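Adenosine kinase (Sinorhizobium meliloti, PDB 3UBO) binds adenosine and ADP and, as a member of the pfkB family of kinases, probably transfers a phosphate from ATP to adenosine. Local coordinates at residues 80-85 against 141-146. Sequence-based numbering, arbitrary orientation.
Sequences FGKVAD and PEDVED
At the end of strand 77-80 in the parallel sheet of this pfkB-family kinase, F80 packs against the segment 143-145, which leads from a 3-10 turn at 141-143 into helix 146-150. The carbonyl O of D143 lies over one face of the phenyl ring, offset toward the rim and 4.0 Å from F80 CD2. F80 CZ reaches the backbone of E145, with the carbonyl O of that residue 3.4 Å away. F80 CE2 comes obliquely to V144 CA at 4.0 Å. With CG anti to its own carbonyl carbon (chi1 -57°), F80 carries its ring to the 143-145 backbone. E145 meets the ring with its CB, 3.7 Å from F80 CZ. Its carboxylate, tilted 37° from the ring plane, brings E145 OE2 to 3.5 Å from F80 CE1; OE1 is hydrogen-bonded to H102. Farther along the chain, K82, bent at chi2 and chi3, crosses D143 at about a right angle and forms a salt bridge from NZ to D143 OD1 of 3.4 Å, weak as a hydrogen bond. An alanine in place of F80 would probably open a gap beside the 143-145 backbone and leave the E145 methylene without its ring partner. L9 and I11 of strand 6-11, together with V148 and V149 of helix 146-150, also touch the F80 side chain, so the contact joins the sheet to that helix, while V144 packs on I177 of helix 168-179.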
loop_
_atom_site.group_PDB
_atom_site.type_symbol
_atom_site.label_atom_id
_atom_site.label_comp_id
_atom_site.label_asym_id
_atom_site.label_seq_id
_atom_site.Cartn_x
_atom_site.Cartn_y
_atom_site.Cartn_z
ATOM N N PHE A 80 -11.243 2.196 19.096
ATOM C CA PHE A 80 -12.310 3.147 18.833
ATOM C C PHE A 80 -11.721 4.273 17.985
ATOM O O PHE A 80 -10.700 4.893 18.418
ATOM C CB PHE A 80 -12.859 3.819 20.125
ATOM C CG PHE A 80 -13.374 2.873 21.190
ATOM C CD1 PHE A 80 -13.859 1.595 20.867
ATOM C CD2 PHE A 80 -13.409 3.299 22.547
ATOM C CE1 PHE A 80 -14.410 0.777 21.880
ATOM C CE2 PHE A 80 -13.900 2.487 23.551
ATOM C CZ PHE A 80 -14.433 1.241 23.232
ATOM N N GLY A 81 -12.316 4.544 16.828
ATOM C CA GLY A 81 -11.837 5.595 15.951
ATOM C C GLY A 81 -12.965 6.299 15.223
ATOM O O GLY A 81 -14.097 5.817 15.200
ATOM N N LYS A 82 -12.654 7.444 14.625
ATOM C CA LYS A 82 -13.647 8.220 13.893
ATOM C C LYS A 82 -13.403 8.153 12.389
ATOM O O LYS A 82 -12.372 8.610 11.896
ATOM C CB LYS A 82 -13.642 9.677 14.361
ATOM C CG LYS A 82 -14.996 10.182 14.831
ATOM C CD LYS A 82 -16.123 9.304 14.314
ATOM C CE LYS A 82 -17.157 9.037 15.396
ATOM N NZ LYS A 82 -18.243 8.137 14.916
ATOM N N VAL A 83 -14.359 7.578 11.665
ATOM C CA VAL A 83 -14.251 7.452 10.217
ATOM C C VAL A 83 -15.595 7.707 9.541
ATOM O O VAL A 83 -16.650 7.540 10.153
ATOM C CB VAL A 83 -13.739 6.058 9.808
ATOM C CG1 VAL A 83 -12.329 5.837 10.334
ATOM C CG2 VAL A 83 -14.680 4.977 10.318
ATOM N N ALA A 84 -15.549 8.114 8.277
ATOM C CA ALA A 84 -16.740 8.389 7.532
ATOM C C ALA A 84 -17.231 7.152 6.805
ATOM O O ALA A 84 -16.572 6.140 6.736
ATOM C CB ALA A 84 -16.550 9.545 6.626
ATOM N N ASP A 85 -18.466 7.227 6.350
ATOM C CA ASP A 85 -19.168 6.140 5.683
ATOM C C ASP A 85 -18.627 5.972 4.235
ATOM O O ASP A 85 -19.299 5.434 3.350
ATOM C CB ASP A 85 -20.660 6.495 5.666
ATOM C CG ASP A 85 -21.529 5.389 5.032
ATOM O OD1 ASP A 85 -20.937 4.290 4.779
ATOM O OD2 ASP A 85 -22.784 5.612 4.819
ATOM N N PRO A 141 -17.604 11.227 23.348
ATOM C CA PRO A 141 -18.070 10.361 24.426
ATOM C C PRO A 141 -19.071 9.396 23.925
ATOM O O PRO A 141 -19.108 8.312 24.446
ATOM C CB PRO A 141 -18.677 11.327 25.396
ATOM C CG PRO A 141 -17.840 12.522 25.262
ATOM C CD PRO A 141 -17.598 12.631 23.784
ATOM N N GLU A 142 -19.797 9.725 22.880
ATOM C CA GLU A 142 -20.892 8.878 22.426
ATOM C C GLU A 142 -20.345 7.587 21.885
ATOM O O GLU A 142 -21.080 6.599 21.697
ATOM C CB GLU A 142 -21.587 9.639 21.329
ATOM C CG GLU A 142 -21.463 11.120 21.691
ATOM C CD GLU A 142 -21.251 12.034 20.495
ATOM O OE1 GLU A 142 -20.092 12.043 19.919
ATOM O OE2 GLU A 142 -22.263 12.746 20.167
ATOM N N ASP A 143 -19.035 7.609 21.639
ATOM C CA ASP A 143 -18.336 6.560 20.902
ATOM C C ASP A 143 -17.555 5.583 21.800
ATOM O O ASP A 143 -16.938 4.627 21.292
ATOM C CB ASP A 143 -17.383 7.214 19.887
ATOM C CG ASP A 143 -18.099 7.798 18.673
ATOM O OD1 ASP A 143 -18.946 7.064 18.083
ATOM O OD2 ASP A 143 -17.747 8.959 18.319
ATOM N N VAL A 144 -17.553 5.857 23.116
ATOM C CA VAL A 144 -17.101 4.898 24.135
ATOM C C VAL A 144 -18.065 3.691 24.106
ATOM O O VAL A 144 -19.249 3.852 24.368
ATOM C CB VAL A 144 -16.961 5.531 25.567
ATOM C CG1 VAL A 144 -16.545 4.509 26.490
ATOM C CG2 VAL A 144 -15.925 6.697 25.594
ATOM N N GLU A 145 -17.603 2.522 23.641
ATOM C CA GLU A 145 -18.285 1.261 23.946
ATOM C C GLU A 145 -17.889 0.973 25.403
ATOM O O GLU A 145 -16.688 0.940 25.771
ATOM C CB GLU A 145 -17.905 0.082 23.029
ATOM C CG GLU A 145 -18.641 -0.036 21.711
ATOM C CD GLU A 145 -17.769 -0.682 20.601
ATOM O OE1 GLU A 145 -17.740 -1.945 20.576
ATOM O OE2 GLU A 145 -17.133 0.074 19.766
ATOM N N ASP A 146 -18.911 0.792 26.224
ATOM C CA ASP A 146 -18.842 0.865 27.674
ATOM C C ASP A 146 -18.257 -0.431 28.290
ATOM O O ASP A 146 -17.286 -0.445 29.115
ATOM C CB ASP A 146 -20.314 1.061 28.104
ATOM C CG ASP A 146 -20.427 1.677 29.461
ATOM O OD1 ASP A 146 -19.423 1.490 30.205
ATOM O OD2 ASP A 146 -21.453 2.341 29.785
#